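Long-range contact in lipopolysaccharide heptosyltransferase 2 (Escherichia coli, PDB 1PSW), which catalyses transfer of a second heptose from ADP-L-glycero-beta-D-manno-heptose to heptosyl-Kdo2-lipid A in lipopolysaccharide core synthesis: residues 283-291 with 322-330. Sequence-based numbering, arbitrary orientation.
Sequences LVALYGPSS and GYHQSLIDI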
loop_
_atom_site.group_PDB
_atom_site.type_symbol
_atom_site.label_atom_id
_atom_site.label_comp_id
_atom_site.label_asym_id
_atom_site.label_seq_id
_atom_site.Cartn_x
_atom_site.Cartn_y
_atom_site.Cartn_z
ATOM N N LEU A 283 -12.513 6.784 1.472
ATOM C CA LEU A 283 -11.430 7.370 0.710
ATOM C C LEU A 283 -11.839 7.799 -0.686
ATOM O O LEU A 283 -12.688 7.185 -1.322
ATOM C CB LEU A 283 -10.267 6.370 0.647
ATOM C CG LEU A 283 -9.152 6.528 -0.384
ATOM C CD1 LEU A 283 -7.779 6.373 0.261
ATOM C CD2 LEU A 283 -9.358 5.483 -1.465
ATOM N N VAL A 284 -11.237 8.886 -1.144
ATOM C CA VAL A 284 -11.499 9.405 -2.479
ATOM C C VAL A 284 -10.145 9.338 -3.180
ATOM O O VAL A 284 -9.188 9.983 -2.748
ATOM C CB VAL A 284 -11.989 10.872 -2.438
ATOM C CG1 VAL A 284 -12.192 11.392 -3.858
ATOM C CG2 VAL A 284 -13.288 10.966 -1.661
ATOM N N ALA A 285 -10.073 8.550 -4.247
ATOM C CA ALA A 285 -8.848 8.364 -5.012
ATOM C C ALA A 285 -8.919 9.112 -6.342
ATOM O O ALA A 285 -9.800 8.869 -7.163
ATOM C CB ALA A 285 -8.612 6.878 -5.243
ATOM N N LEU A 286 -7.977 10.029 -6.538
ATOM C CA LEU A 286 -7.923 10.858 -7.735
ATOM C C LEU A 286 -6.984 10.333 -8.812
ATOM O O LEU A 286 -5.773 10.209 -8.595
ATOM C CB LEU A 286 -7.520 12.276 -7.339
ATOM C CG LEU A 286 -8.294 12.811 -6.128
ATOM C CD1 LEU A 286 -7.843 14.237 -5.835
ATOM C CD2 LEU A 286 -9.807 12.776 -6.398
ATOM N N TYR A 287 -7.549 10.044 -9.980
ATOM C CA TYR A 287 -6.778 9.526 -11.107
ATOM C C TYR A 287 -6.717 10.481 -12.289
ATOM O O TYR A 287 -7.663 11.217 -12.564
ATOM C CB TYR A 287 -7.374 8.209 -11.596
ATOM C CG TYR A 287 -7.122 7.031 -10.689
ATOM C CD1 TYR A 287 -7.815 6.885 -9.485
ATOM C CD2 TYR A 287 -6.194 6.053 -11.042
ATOM C CE1 TYR A 287 -7.588 5.786 -8.658
ATOM C CE2 TYR A 287 -5.961 4.954 -10.224
ATOM C CZ TYR A 287 -6.659 4.823 -9.038
ATOM O OH TYR A 287 -6.445 3.722 -8.236
ATOM N N GLY A 288 -5.588 10.441 -12.983
ATOM C CA GLY A 288 -5.388 11.277 -14.147
ATOM C C GLY A 288 -4.905 10.429 -15.313
ATOM O O GLY A 288 -5.705 9.721 -15.927
ATOM N N PRO A 289 -3.603 10.452 -15.636
ATOM C CA PRO A 289 -3.105 9.652 -16.757
ATOM C C PRO A 289 -3.181 8.137 -16.541
ATOM O O PRO A 289 -3.264 7.379 -17.507
ATOM C CB PRO A 289 -1.676 10.155 -16.922
ATOM C CG PRO A 289 -1.278 10.455 -15.511
ATOM C CD PRO A 289 -2.501 11.184 -14.986
ATOM N N SER A 290 -3.160 7.695 -15.285
ATOM C CA SER A 290 -3.232 6.266 -14.974
ATOM C C SER A 290 -4.666 5.840 -14.659
ATOM O O SER A 290 -5.525 6.678 -14.397
ATOM C CB SER A 290 -2.335 5.945 -13.775
ATOM O OG SER A 290 -2.844 6.517 -12.575
ATOM N N SER A 291 -4.923 4.536 -14.683
ATOM C CA SER A 291 -6.255 4.025 -14.385
ATOM C C SER A 291 -6.161 3.028 -13.239
ATOM O O SER A 291 -5.079 2.532 -12.928
ATOM C CB SER A 291 -6.844 3.315 -15.604
ATOM O OG SER A 291 -6.229 2.054 -15.788
ATOM N N GLY A 322 5.824 17.495 -14.939
ATOM C CA GLY A 322 4.754 18.369 -14.501
ATOM C C GLY A 322 3.435 17.663 -14.287
ATOM O O GLY A 322 3.318 16.459 -14.504
ATOM N N TYR A 323 2.444 18.431 -13.845
ATOM C CA TYR A 323 1.104 17.921 -13.603
ATOM C C TYR A 323 0.413 17.620 -14.931
ATOM O O TYR A 323 0.757 18.182 -15.973
ATOM C CB TYR A 323 0.272 18.957 -12.854
ATOM C CG TYR A 323 0.740 19.253 -11.444
ATOM C CD1 TYR A 323 0.840 18.235 -10.493
ATOM C CD2 TYR A 323 1.025 20.557 -11.045
ATOM C CE1 TYR A 323 1.209 18.512 -9.174
ATOM C CE2 TYR A 323 1.390 20.847 -9.735
ATOM C CZ TYR A 323 1.479 19.818 -8.800
ATOM O OH TYR A 323 1.821 20.103 -7.494
ATOM N N HIS A 324 -0.581 16.741 -14.873
ATOM C CA HIS A 324 -1.341 16.355 -16.049
ATOM C C HIS A 324 -2.659 17.117 -16.054
ATOM O O HIS A 324 -3.275 17.316 -15.006
ATOM C CB HIS A 324 -1.597 14.843 -16.038
ATOM C CG HIS A 324 -1.967 14.286 -17.377
ATOM N ND1 HIS A 324 -3.240 14.376 -17.901
ATOM C CD2 HIS A 324 -1.216 13.676 -18.325
ATOM C CE1 HIS A 324 -3.254 13.849 -19.111
ATOM N NE2 HIS A 324 -2.037 13.417 -19.393
ATOM N N GLN A 325 -3.093 17.539 -17.236
ATOM C CA GLN A 325 -4.334 18.298 -17.362
ATOM C C GLN A 325 -5.541 17.575 -16.771
ATOM O O GLN A 325 -6.435 18.205 -16.201
ATOM C CB GLN A 325 -4.614 18.617 -18.833
ATOM C CG GLN A 325 -5.696 19.664 -19.036
ATOM C CD GLN A 325 -5.286 21.009 -18.473
ATOM O OE1 GLN A 325 -4.205 21.512 -18.779
ATOM N NE2 GLN A 325 -6.146 21.599 -17.650
ATOM N N SER A 326 -5.564 16.254 -16.905
ATOM C CA SER A 326 -6.681 15.458 -16.397
ATOM C C SER A 326 -6.872 15.581 -14.886
ATOM O O SER A 326 -7.986 15.426 -14.387
ATOM C CB SER A 326 -6.510 13.984 -16.789
ATOM O OG SER A 326 -5.340 13.419 -16.224
ATOM N N LEU A 327 -5.787 15.849 -14.163
ATOM C CA LEU A 327 -5.853 16.009 -12.713
ATOM C C LEU A 327 -6.099 17.476 -12.370
ATOM O O LEU A 327 -6.802 17.791 -11.409
ATOM C CB LEU A 327 -4.563 15.502 -12.059
ATOM C CG LEU A 327 -4.611 13.994 -11.715
ATOM C CD1 LEU A 327 -3.225 13.446 -11.445
ATOM C CD2 LEU A 327 -5.507 13.795 -10.495
ATOM N N ILE A 328 -5.509 18.371 -13.154
ATOM C CA ILE A 328 -5.714 19.794 -12.944
ATOM C C ILE A 328 -7.209 20.078 -13.125
ATOM O O ILE A 328 -7.778 20.899 -12.411
ATOM C CB ILE A 328 -4.891 20.627 -13.959
ATOM C CG1 ILE A 328 -3.402 20.524 -13.615
ATOM C CG2 ILE A 328 -5.353 22.078 -13.952
ATOM C CD1 ILE A 328 -2.465 21.076 -14.674
ATOM N N ASP A 329 -7.851 19.373 -14.055
ATOM C CA ASP A 329 -9.278 19.581 -14.314
ATOM C C ASP A 329 -10.222 19.062 -13.230
ATOM O O ASP A 329 -11.420 19.338 -13.269
ATOM C CB ASP A 329 -9.669 18.986 -15.671
ATOM C CG ASP A 329 -9.116 19.791 -16.841
ATOM O OD1 ASP A 329 -8.642 20.925 -16.605
ATOM O OD2 ASP A 329 -9.163 19.301 -17.989
ATOM N N ILE A 330 -9.701 18.302 -12.269
ATOM C CA ILE A 330 -10.548 17.825 -11.180
ATOM C C ILE A 330 -10.551 18.931 -10.125
ATOM O O ILE A 330 -9.543 19.168 -9.464
ATOM C CB ILE A 330 -10.007 16.514 -10.565
ATOM C CG1 ILE A 330 -10.155 15.372 -11.574
ATOM C CG2 ILE A 330 -10.770 16.186 -9.276
ATOM C CD1 ILE A 330 -9.698 14.016 -11.059
HETATM O O HOH W 1 -8.945 12.799 -14.343
#
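Pro-289 lies over one face of the His-324 imidazole where the loop after strand 283-287, in the C-terminal Rossmann-like sheet of this GT-B glycosyltransferase, meets the start of the short helix 325-328. The contact is CH-pi: Pro-289 CB stands 4.1 Å from the ring centroid, 22° off the normal and displaced toward the rim, and Pro-289 CD rests on His-324 CB. His-324 is the N-cap residue; with chi1 at -161°, CG points away from the backbone N and the ND1 edge turns toward the first turn, where ND1 accepts from Ser-326 N (3.1 Å, 163°), nearly in the ring plane. Were His-324 replaced by alanine, this amide would probably lose its capping acceptor and Pro-289 the ring face it packs on. Gly-288 suits the closest passage, since a CB there would collide with Ser-326 OG and Leu-327 CG. The branched end of Leu-327 suits its place: CD2 meets Leu-286 CB at 4.0 Å while CG lies against Gly-288 CA. Val-335 of helix 332-347 touches both Leu-286 and Ile-330. The polar link is indirect: one water donates to Tyr-287 O at 2.7 Å and to Ser-326 O at 2.8 Å, while Ile-330 CD1 packs 3.8 Å from that same Tyr-287 O.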